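Local coordinates for protein probable endoglucanase (Gluconacetobacter xylinus, PDB 1WZZ) that hydrolyses internal beta-1,4-glucosidic linkages of cellulose, with activity on carboxymethyl-cellulose, as a secreted family 8 glycoside hydrolase built on an (alpha/alpha)6 barrel, at residues A[144-148]-A[149-153]; A[182-186]-A[187-191]; A[318-321]-A[322-325]; A[249-253]-A[254-258]. One frame throughout, in Å; residues are numbered along the deposited sequence.

Interaction 1: residues A[144-148]-A[149-153]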
loop_
_atom_site.group_PDB
_atom_site.type_symbol
_atom_site.label_atom_id
_atom_site.label_comp_id
_atom_site.label_asym_id
_atom_site.label_seq_id
_atom_site.Cartn_x
_atom_site.Cartn_y
_atom_site.Cartn_z
HETATM N N MSE A 144 1.439 15.528 9.755
HETATM C CA MSE A 144 1.949 16.831 10.146
HETATM C C MSE A 144 1.948 17.801 8.961
HETATM O O MSE A 144 1.582 17.445 7.850
HETATM C CB MSE A 144 3.374 16.697 10.619
HETATM C CG MSE A 144 4.316 16.457 9.483
HETATM SE SE MSE A 144 6.137 16.556 10.093
HETATM C CE MSE A 144 6.143 18.291 10.916
ATOM N N LYS A 145 2.447 19.007 9.208
ATOM C CA LYS A 145 2.461 20.069 8.202
ATOM C C LYS A 145 3.668 20.178 7.307
ATOM O O LYS A 145 4.812 19.991 7.720
ATOM C CB LYS A 145 2.207 21.404 8.918
ATOM C CG LYS A 145 0.938 21.364 9.746
ATOM C CD LYS A 145 0.850 22.513 10.759
ATOM C CE LYS A 145 0.837 23.875 10.080
ATOM N NZ LYS A 145 0.593 24.970 11.075
ATOM N N ALA A 146 3.403 20.475 6.042
ATOM C CA ALA A 146 4.441 20.652 5.052
ATOM C C ALA A 146 3.834 21.641 4.059
ATOM O O ALA A 146 2.851 21.317 3.381
ATOM C CB ALA A 146 4.754 19.331 4.364
ATOM N N GLY A 147 4.401 22.845 3.988
ATOM C CA GLY A 147 3.820 23.824 3.088
ATOM C C GLY A 147 2.361 24.008 3.477
ATOM O O GLY A 147 2.032 24.113 4.652
ATOM N N PRO A 148 1.432 24.030 2.514
ATOM C CA PRO A 148 0.010 24.210 2.823
ATOM C C PRO A 148 -0.756 22.927 3.118
ATOM O O PRO A 148 -1.984 22.920 3.276
ATOM C CB PRO A 148 -0.511 24.879 1.555
ATOM C CG PRO A 148 0.247 24.094 0.499
ATOM C CD PRO A 148 1.671 24.085 1.060
ATOM N N TYR A 149 -0.033 21.825 3.212
ATOM C CA TYR A 149 -0.716 20.558 3.408
ATOM C C TYR A 149 -0.479 19.917 4.762
ATOM O O TYR A 149 0.466 20.284 5.455
ATOM C CB TYR A 149 -0.206 19.522 2.417
ATOM C CG TYR A 149 -0.066 19.981 0.980
ATOM C CD1 TYR A 149 1.179 20.310 0.452
ATOM C CD2 TYR A 149 -1.181 20.046 0.165
ATOM C CE1 TYR A 149 1.311 20.702 -0.886
ATOM C CE2 TYR A 149 -1.067 20.431 -1.160
ATOM C CZ TYR A 149 0.163 20.754 -1.671
ATOM O OH TYR A 149 0.243 21.155 -2.989
ATOM N N VAL A 150 -1.356 18.982 5.095
ATOM C CA VAL A 150 -1.161 18.121 6.278
ATOM C C VAL A 150 -0.859 16.809 5.548
ATOM O O VAL A 150 -1.696 16.304 4.779
ATOM C CB VAL A 150 -2.392 17.959 7.121
ATOM C CG1 VAL A 150 -2.130 16.903 8.231
ATOM C CG2 VAL A 150 -2.691 19.292 7.825
ATOM N N VAL A 151 0.338 16.285 5.758
ATOM C CA VAL A 151 0.759 15.079 5.048
ATOM C C VAL A 151 0.914 13.869 5.935
ATOM O O VAL A 151 1.030 14.005 7.145
ATOM C CB VAL A 151 2.091 15.326 4.354
ATOM C CG1 VAL A 151 1.944 16.613 3.464
ATOM C CG2 VAL A 151 3.218 15.554 5.402
ATOM N N LEU A 152 0.944 12.696 5.294
ATOM C CA LEU A 152 1.127 11.419 5.972
ATOM C C LEU A 152 2.608 11.026 5.783
ATOM O O LEU A 152 3.049 10.793 4.661
ATOM C CB LEU A 152 0.213 10.393 5.304
ATOM C CG LEU A 152 0.182 8.960 5.810
ATOM C CD1 LEU A 152 -0.510 8.897 7.189
ATOM C CD2 LEU A 152 -0.603 8.114 4.777
HETATM N N MSE A 153 3.384 10.945 6.872
HETATM C CA MSE A 153 4.810 10.592 6.794
HETATM C C MSE A 153 4.973 9.082 6.547
HETATM O O MSE A 153 4.169 8.290 7.032
HETATM C CB MSE A 153 5.557 10.956 8.109
HETATM C CG MSE A 153 5.572 12.426 8.458
HETATM SE SE MSE A 153 7.144 12.804 9.593
HETATM C CE MSE A 153 7.105 11.222 10.768
#
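Tyr149 and Ala146 form the hydrogen-bonded pair that closes a tight beta hairpin, with Gly147 and Pro148 at the corners of a type II' turn. Tyr149 N bonds to Ala146 O at 2.9 Å, and Ala146 N returns to Tyr149 O. Further along, Val151 N bonds to Met144 O at 2.7 Å.

The Tyr149 side chain leaves beside its own backbone N (chi1 -45°), which carries it back over the turn. Its CB lies 3.7 Å from Ala146 O, CG follows at 4.0 Å from that oxygen, and CD1 approaches it obliquely at 3.5 Å. Next, CE1 meets Pro148 CG at 3.8 Å, and CZ is 4.0 Å from that carbon. Pro148 CG sits over the centre of the ring, 11° off its normal: a CH-pi contact. At the open end of the hairpin the selenium atoms of the selenomethionines Met144 and Met153 touch at 3.9 Å.

The hairpin is packed between helix 188-202 and strand 164-167: the Tyr149 side chain lies on Asp195, Arg198 and Leu199 of the helix, while Ala146 and Val151 rest on Val165 and Leu167 of the strand.

Interaction 2: residues A[182-186]-A[187-191]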
loop_
_atom_site.group_PDB
_atom_site.type_symbol
_atom_site.label_atom_id
_atom_site.label_comp_id
_atom_site.label_asym_id
_atom_site.label_seq_id
_atom_site.Cartn_x
_atom_site.Cartn_y
_atom_site.Cartn_z
ATOM N N ASP A 182 -14.355 6.465 9.360
ATOM C CA ASP A 182 -15.597 5.795 9.719
ATOM C C ASP A 182 -15.570 5.215 11.138
ATOM O O ASP A 182 -16.594 5.212 11.835
ATOM C CB ASP A 182 -15.909 4.664 8.729
ATOM C CG ASP A 182 -16.402 5.174 7.385
ATOM O OD1 ASP A 182 -16.537 4.346 6.461
ATOM O OD2 ASP A 182 -16.661 6.388 7.242
ATOM N N LEU A 183 -14.423 4.698 11.567
ATOM C CA LEU A 183 -14.338 4.094 12.903
ATOM C C LEU A 183 -14.008 5.050 14.031
ATOM O O LEU A 183 -14.383 4.797 15.184
ATOM C CB LEU A 183 -13.300 2.979 12.921
ATOM C CG LEU A 183 -13.598 1.768 12.046
ATOM C CD1 LEU A 183 -12.466 0.778 12.241
ATOM C CD2 LEU A 183 -14.936 1.131 12.415
ATOM N N THR A 184 -13.312 6.139 13.723
ATOM C CA THR A 184 -12.910 7.083 14.765
ATOM C C THR A 184 -13.632 8.416 14.755
ATOM O O THR A 184 -13.635 9.127 15.778
ATOM C CB THR A 184 -11.408 7.448 14.675
ATOM O OG1 THR A 184 -11.184 8.239 13.500
ATOM C CG2 THR A 184 -10.539 6.218 14.603
ATOM N N ALA A 185 -14.195 8.766 13.599
ATOM C CA ALA A 185 -14.882 10.034 13.386
ATOM C C ALA A 185 -13.973 11.248 13.671
ATOM O O ALA A 185 -14.463 12.347 13.938
ATOM C CB ALA A 185 -16.148 10.103 14.260
ATOM N N ASP A 186 -12.655 11.061 13.621
ATOM C CA ASP A 186 -11.739 12.168 13.887
ATOM C C ASP A 186 -11.690 13.071 12.661
ATOM O O ASP A 186 -11.312 12.649 11.561
ATOM C CB ASP A 186 -10.346 11.650 14.221
ATOM C CG ASP A 186 -9.467 12.700 14.880
ATOM O OD1 ASP A 186 -9.407 13.840 14.371
ATOM O OD2 ASP A 186 -8.821 12.374 15.895
ATOM N N PRO A 187 -12.099 14.336 12.824
ATOM C CA PRO A 187 -12.104 15.297 11.718
ATOM C C PRO A 187 -10.759 15.535 11.042
ATOM O O PRO A 187 -10.700 15.980 9.896
ATOM C CB PRO A 187 -12.662 16.575 12.373
ATOM C CG PRO A 187 -12.224 16.435 13.793
ATOM C CD PRO A 187 -12.493 14.981 14.091
ATOM N N ARG A 188 -9.679 15.241 11.751
ATOM C CA ARG A 188 -8.347 15.425 11.206
ATOM C C ARG A 188 -8.121 14.531 9.991
ATOM O O ARG A 188 -7.314 14.862 9.118
ATOM C CB ARG A 188 -7.293 15.146 12.290
ATOM C CG ARG A 188 -7.218 16.226 13.387
ATOM C CD ARG A 188 -6.100 15.918 14.401
ATOM N NE ARG A 188 -6.423 14.723 15.180
ATOM C CZ ARG A 188 -5.541 14.004 15.881
ATOM N NH1 ARG A 188 -5.961 12.933 16.547
ATOM N NH2 ARG A 188 -4.249 14.327 15.896
ATOM N N TRP A 189 -8.841 13.419 9.907
ATOM C CA TRP A 189 -8.652 12.514 8.769
ATOM C C TRP A 189 -9.121 13.157 7.490
ATOM O O TRP A 189 -8.647 12.803 6.398
ATOM C CB TRP A 189 -9.400 11.201 8.962
ATOM C CG TRP A 189 -8.716 10.221 9.873
ATOM C CD1 TRP A 189 -9.175 9.762 11.079
ATOM C CD2 TRP A 189 -7.441 9.593 9.669
ATOM N NE1 TRP A 189 -8.267 8.894 11.632
ATOM C CE2 TRP A 189 -7.193 8.773 10.792
ATOM C CE3 TRP A 189 -6.476 9.645 8.642
ATOM C CZ2 TRP A 189 -6.027 8.010 10.921
ATOM C CZ3 TRP A 189 -5.318 8.887 8.772
ATOM C CH2 TRP A 189 -5.102 8.075 9.908
ATOM N N ARG A 190 -10.044 14.106 7.613
ATOM C CA ARG A 190 -10.554 14.777 6.418
ATOM C C ARG A 190 -9.484 15.523 5.651
ATOM O O ARG A 190 -9.338 15.312 4.440
ATOM C CB ARG A 190 -11.690 15.742 6.768
ATOM C CG ARG A 190 -12.285 16.436 5.542
ATOM C CD ARG A 190 -13.439 17.362 5.907
ATOM N NE ARG A 190 -14.413 16.693 6.771
ATOM C CZ ARG A 190 -14.409 16.756 8.103
ATOM N NH1 ARG A 190 -13.478 17.467 8.740
ATOM N NH2 ARG A 190 -15.332 16.100 8.801
ATOM N N GLN A 191 -8.733 16.396 6.317
ATOM C CA GLN A 191 -7.731 17.116 5.598
ATOM C C GLN A 191 -6.657 16.169 5.116
ATOM O O GLN A 191 -6.046 16.432 4.100
ATOM C CB GLN A 191 -7.078 18.242 6.411
ATOM C CG GLN A 191 -6.122 19.004 5.509
ATOM C CD GLN A 191 -5.682 20.338 6.050
ATOM O OE1 GLN A 191 -5.998 20.704 7.193
ATOM N NE2 GLN A 191 -4.934 21.079 5.233
#
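Arg188 grips the carboxylate of Asp186, which lies on the short link between helix 174-184 and helix 188-202, and the tight part of this contact is built round that carboxylate. CG of Asp186 stands anti to the backbone N (chi1 -164°), bringing OD1 to the start of the second helix, where it accepts from Arg188 N at 3.0 Å as a capping bond on the anti side. The syn side of OD1 takes Arg188 NE at 3.2 Å, so two donors hold this one oxygen. OD2 receives Arg188 NH1 at 3.0 Å. The guanidinium therefore binds side-on, through NE and NH1, and both oxygens lie near its plane although the two flat groups are turned 41° apart. Such a salt bridge, added to the cap, should fix the rotation of the carboxylate. The backbone adds Trp189 N to Asp186 O at 3.1 Å.

On the side of the first helix, Thr184 OG1 accepts from Asp186 N at 3.2 Å, an ST turn, and is also bonded to Ala180 O. The same hydroxyl oxygen stands at the edge of the indole, 3.5 Å from Trp189 CD1.

The other side is looser. Ala185, with positive phi, turns its methyl away, and the exposed Pro187 touches Asp186 largely as its chain neighbour.

Toward helix 174-184, Trp189 is buried against Leu177, Ala180 and Phe181. Leu139 of helix 125-142 meets Asp186, Arg188 and Trp189, and Asn140 of that helix is a second partner for Arg188 NH1.

Interaction 3: residues A[318-321]-A[322-325]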
loop_
_atom_site.group_PDB
_atom_site.type_symbol
_atom_site.label_atom_id
_atom_site.label_comp_id
_atom_site.label_asym_id
_atom_site.label_seq_id
_atom_site.Cartn_x
_atom_site.Cartn_y
_atom_site.Cartn_z
ATOM N N ALA A 318 2.552 -11.458 -6.792
ATOM C CA ALA A 318 1.387 -12.137 -6.221
ATOM C C ALA A 318 0.604 -11.226 -5.292
ATOM O O ALA A 318 -0.612 -11.161 -5.362
ATOM C CB ALA A 318 1.835 -13.360 -5.463
ATOM N N ALA A 319 1.307 -10.552 -4.387
ATOM C CA ALA A 319 0.623 -9.681 -3.444
ATOM C C ALA A 319 -0.064 -8.523 -4.144
ATOM O O ALA A 319 -1.203 -8.185 -3.847
ATOM C CB ALA A 319 1.618 -9.139 -2.412
ATOM N N LEU A 320 0.616 -7.903 -5.107
ATOM C CA LEU A 320 -0.009 -6.782 -5.809
ATOM C C LEU A 320 -1.227 -7.253 -6.591
ATOM O O LEU A 320 -2.245 -6.585 -6.656
ATOM C CB LEU A 320 1.018 -6.140 -6.749
ATOM C CG LEU A 320 0.517 -4.964 -7.577
ATOM C CD1 LEU A 320 -0.011 -3.852 -6.633
ATOM C CD2 LEU A 320 1.694 -4.402 -8.408
ATOM N N THR A 321 -1.116 -8.436 -7.195
ATOM C CA THR A 321 -2.244 -8.947 -7.948
ATOM C C THR A 321 -3.449 -9.220 -7.051
ATOM O O THR A 321 -4.571 -8.825 -7.378
ATOM C CB THR A 321 -1.853 -10.239 -8.699
ATOM O OG1 THR A 321 -0.778 -9.938 -9.608
ATOM C CG2 THR A 321 -3.025 -10.774 -9.502
ATOM N N LEU A 322 -3.221 -9.868 -5.907
ATOM C CA LEU A 322 -4.335 -10.148 -4.998
ATOM C C LEU A 322 -4.928 -8.845 -4.446
ATOM O O LEU A 322 -6.136 -8.729 -4.253
ATOM C CB LEU A 322 -3.862 -11.094 -3.881
ATOM C CG LEU A 322 -4.899 -11.676 -2.914
ATOM C CD1 LEU A 322 -6.228 -11.965 -3.536
ATOM C CD2 LEU A 322 -4.279 -12.939 -2.345
ATOM N N LEU A 323 -4.094 -7.829 -4.264
ATOM C CA LEU A 323 -4.595 -6.540 -3.789
ATOM C C LEU A 323 -5.604 -5.990 -4.802
ATOM O O LEU A 323 -6.621 -5.393 -4.439
ATOM C CB LEU A 323 -3.424 -5.583 -3.616
ATOM C CG LEU A 323 -3.729 -4.262 -2.923
ATOM C CD1 LEU A 323 -4.148 -4.540 -1.447
ATOM C CD2 LEU A 323 -2.492 -3.390 -2.996
ATOM N N VAL A 324 -5.328 -6.176 -6.098
ATOM C CA VAL A 324 -6.255 -5.715 -7.116
ATOM C C VAL A 324 -7.574 -6.513 -7.051
ATOM O O VAL A 324 -8.666 -5.955 -7.241
ATOM C CB VAL A 324 -5.632 -5.836 -8.544
ATOM C CG1 VAL A 324 -6.688 -5.494 -9.603
ATOM C CG2 VAL A 324 -4.421 -4.871 -8.674
ATOM N N TYR A 325 -7.491 -7.821 -6.809
ATOM C CA TYR A 325 -8.729 -8.601 -6.680
ATOM C C TYR A 325 -9.586 -8.037 -5.536
ATOM O O TYR A 325 -10.810 -7.975 -5.646
ATOM C CB TYR A 325 -8.423 -10.082 -6.398
ATOM C CG TYR A 325 -8.158 -10.904 -7.642
ATOM C CD1 TYR A 325 -9.162 -11.698 -8.205
ATOM C CD2 TYR A 325 -6.900 -10.918 -8.227
ATOM C CE1 TYR A 325 -8.902 -12.495 -9.331
ATOM C CE2 TYR A 325 -6.628 -11.706 -9.362
ATOM C CZ TYR A 325 -7.632 -12.485 -9.894
ATOM O OH TYR A 325 -7.333 -13.254 -11.003
#
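Thr321 and Tyr325 are one turn apart on helix 315-331 of the (alpha/alpha)6 barrel, in a span whose eight residues are all buried, and their side chains run side by side, pointing the same way.

Backbone hydrogen bonds come first. The i to i+4 pattern is unbroken across the join: Leu322 N bonds to Ala318 O, Leu323 N to Ala319 O at 2.9 Å, Val324 N to Leu320 O, and Tyr325 N to Thr321 O.

Polar side-chain bonds turn to other partners. Thr321 OG1 bonds to Ser317 O one turn back, and Tyr325 OH to Pro307 O, so both buried hydroxyls are satisfied.

Apolar contacts complete the set. Within the helix Leu320 CD1 and Leu323 CD2 are 4.4 Å apart. Leu323 reaches Leu243, Tyr244 and Trp247 of helix 240-247, Val324 faces helix 289-297, and Leu322 meets Phe26 of helix 18-30, which shows the segment wedged among three helices; Tyr325 packs on Gln22 of the last. Replacing Tyr325 by an alanine would probably leave Pro307 O without its hydroxyl partner and open a gap beside Gln22.

The span also backs the catalytic centre: the Ala319 side chain lies about 8 Å from that of Glu49, the proton donor by similarity, and the Leu323 side chain about 8 Å from that of Asp106, the predicted nucleophile.

With chi1 of Tyr325 at -85°, Thr321 O lies at the ring's edge, in plane, 3.2 Å from Tyr325 CD2, and Tyr325 CE2 lies 3.7 Å from the methyl carbon Thr321 CG2.

Interaction 4: residues A[249-253]-A[254-258]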
loop_
_atom_site.group_PDB
_atom_site.type_symbol
_atom_site.label_atom_id
_atom_site.label_comp_id
_atom_site.label_asym_id
_atom_site.label_seq_id
_atom_site.Cartn_x
_atom_site.Cartn_y
_atom_site.Cartn_z
ATOM N N HIS A 249 -12.700 5.329 -4.792
ATOM C CA HIS A 249 -13.582 6.196 -5.594
ATOM C C HIS A 249 -13.101 7.643 -5.498
ATOM O O HIS A 249 -13.903 8.586 -5.450
ATOM C CB HIS A 249 -15.036 6.122 -5.099
ATOM C CG HIS A 249 -15.654 4.764 -5.211
ATOM N ND1 HIS A 249 -15.978 4.188 -6.420
ATOM C CD2 HIS A 249 -15.999 3.863 -4.261
ATOM C CE1 HIS A 249 -16.494 2.989 -6.211
ATOM N NE2 HIS A 249 -16.518 2.767 -4.910
HETATM N N MSE A 250 -11.786 7.830 -5.477
HETATM C CA MSE A 250 -11.237 9.160 -5.375
HETATM C C MSE A 250 -10.165 9.433 -6.425
HETATM O O MSE A 250 -9.280 10.239 -6.197
HETATM C CB MSE A 250 -10.693 9.386 -3.952
HETATM C CG MSE A 250 -11.796 9.320 -2.868
HETATM SE SE MSE A 250 -13.171 10.716 -3.117
HETATM C CE MSE A 250 -14.803 9.693 -2.854
ATOM N N LEU A 251 -10.255 8.750 -7.569
ATOM C CA LEU A 251 -9.295 8.969 -8.663
ATOM C C LEU A 251 -9.938 10.006 -9.573
ATOM O O LEU A 251 -10.933 9.719 -10.255
ATOM C CB LEU A 251 -9.030 7.665 -9.425
ATOM C CG LEU A 251 -7.918 7.696 -10.497
ATOM C CD1 LEU A 251 -6.586 8.099 -9.899
ATOM C CD2 LEU A 251 -7.803 6.318 -11.138
ATOM N N ALA A 252 -9.358 11.202 -9.580
ATOM C CA ALA A 252 -9.902 12.316 -10.355
ATOM C C ALA A 252 -9.856 12.020 -11.837
ATOM O O ALA A 252 -8.920 11.418 -12.327
ATOM C CB ALA A 252 -9.122 13.580 -10.081
ATOM N N PRO A 253 -10.869 12.479 -12.574
ATOM C CA PRO A 253 -10.901 12.230 -14.019
ATOM C C PRO A 253 -9.628 12.590 -14.762
ATOM O O PRO A 253 -9.169 11.825 -15.629
ATOM C CB PRO A 253 -12.081 13.073 -14.485
ATOM C CG PRO A 253 -13.009 13.030 -13.306
ATOM C CD PRO A 253 -12.075 13.196 -12.124
ATOM N N ASN A 254 -9.033 13.740 -14.450
ATOM C CA ASN A 254 -7.828 14.110 -15.179
ATOM C C ASN A 254 -6.671 13.189 -14.872
ATOM O O ASN A 254 -5.832 12.931 -15.744
ATOM C CB ASN A 254 -7.432 15.580 -14.942
ATOM C CG ASN A 254 -6.906 15.840 -13.539
ATOM O OD1 ASN A 254 -7.623 15.665 -12.556
ATOM N ND2 ASN A 254 -5.645 16.271 -13.443
ATOM N N VAL A 255 -6.630 12.673 -13.634
ATOM C CA VAL A 255 -5.571 11.757 -13.248
ATOM C C VAL A 255 -5.808 10.391 -13.894
ATOM O O VAL A 255 -4.879 9.784 -14.432
ATOM C CB VAL A 255 -5.481 11.645 -11.696
ATOM C CG1 VAL A 255 -4.369 10.655 -11.317
ATOM C CG2 VAL A 255 -5.175 13.030 -11.114
ATOM N N LEU A 256 -7.039 9.902 -13.853
ATOM C CA LEU A 256 -7.357 8.635 -14.512
ATOM C C LEU A 256 -6.995 8.773 -16.014
ATOM O O LEU A 256 -6.428 7.849 -16.611
ATOM C CB LEU A 256 -8.852 8.329 -14.380
ATOM C CG LEU A 256 -9.369 7.155 -15.216
ATOM C CD1 LEU A 256 -8.611 5.869 -14.908
ATOM C CD2 LEU A 256 -10.861 7.011 -14.966
ATOM N N ALA A 257 -7.336 9.907 -16.618
ATOM C CA ALA A 257 -7.048 10.079 -18.046
ATOM C C ALA A 257 -5.570 9.930 -18.340
ATOM O O ALA A 257 -5.182 9.297 -19.330
ATOM C CB ALA A 257 -7.551 11.458 -18.544
ATOM N N ASP A 258 -4.727 10.518 -17.493
ATOM C CA ASP A 258 -3.288 10.425 -17.695
ATOM C C ASP A 258 -2.810 8.977 -17.511
ATOM O O ASP A 258 -1.970 8.494 -18.281
ATOM C CB ASP A 258 -2.536 11.360 -16.737
ATOM C CG ASP A 258 -2.641 12.831 -17.143
ATOM O OD1 ASP A 258 -2.887 13.116 -18.352
ATOM O OD2 ASP A 258 -2.456 13.708 -16.260
#
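Leu251 and Val255 meet through matching torsions: CG of the leucine stands opposite its backbone N (chi1 -173°) and CG1 of the valine does likewise (chi1 179°). The leucine thus reaches forward along the first turn of helix 253-266, and its CD1 touches Val255 CG1 at 3.7 Å. Its other branch, CD2, packs against Leu256 CD1 at 3.9 Å, the two side chains crossing at about a right angle. The two methyl branches of Leu251 therefore rest on consecutive helical residues. A glycine in place of Leu251 would probably leave Val255 CG1 and Leu256 CD1 without this apolar partner, opening a gap.

The loop after helix 240-247, which begins with a Schellman motif at His249, leads into the N-cap Ala252. Its CB lies 3.6 Å from Asn254 OD1. Its carbonyl O starts the helical hydrogen bonding with a nearly straight bond from Leu256 N (2.9 Å, 173° at the hydrogen), and Val255 N adds a weak one. Ala257 N follows, bonding to Pro253 O at 2.8 Å.

An alanine side chain offers no polar atom to accept from the first N-H groups, so within this stretch the helix start rests on main-chain bonds and on the apolar packing of Leu251 CD1 and CD2.

In the fold
From the N terminus the chain meets interaction 1, then 2, then 4, then 3. Each is closed locally within a continuous stretch, so none nests in or crosses another. Interaction 1 closes a hairpin, interactions 2 and 4 lie where the chain passes from one helix to the next, and interaction 3 is one span within helix 315-331. The first two touch: Val150 CG2 lies 3.6 Å from Gln191 CD, tying the hairpin to helix 188-202. Interaction 3 lies across the centre of the chain from both, its centre about 29 Å from that of interaction 1. Residues 249-258 follow helix 240-247, on which Leu323 packs, yet approach interaction 3 only to about 12 Å at nearest atoms.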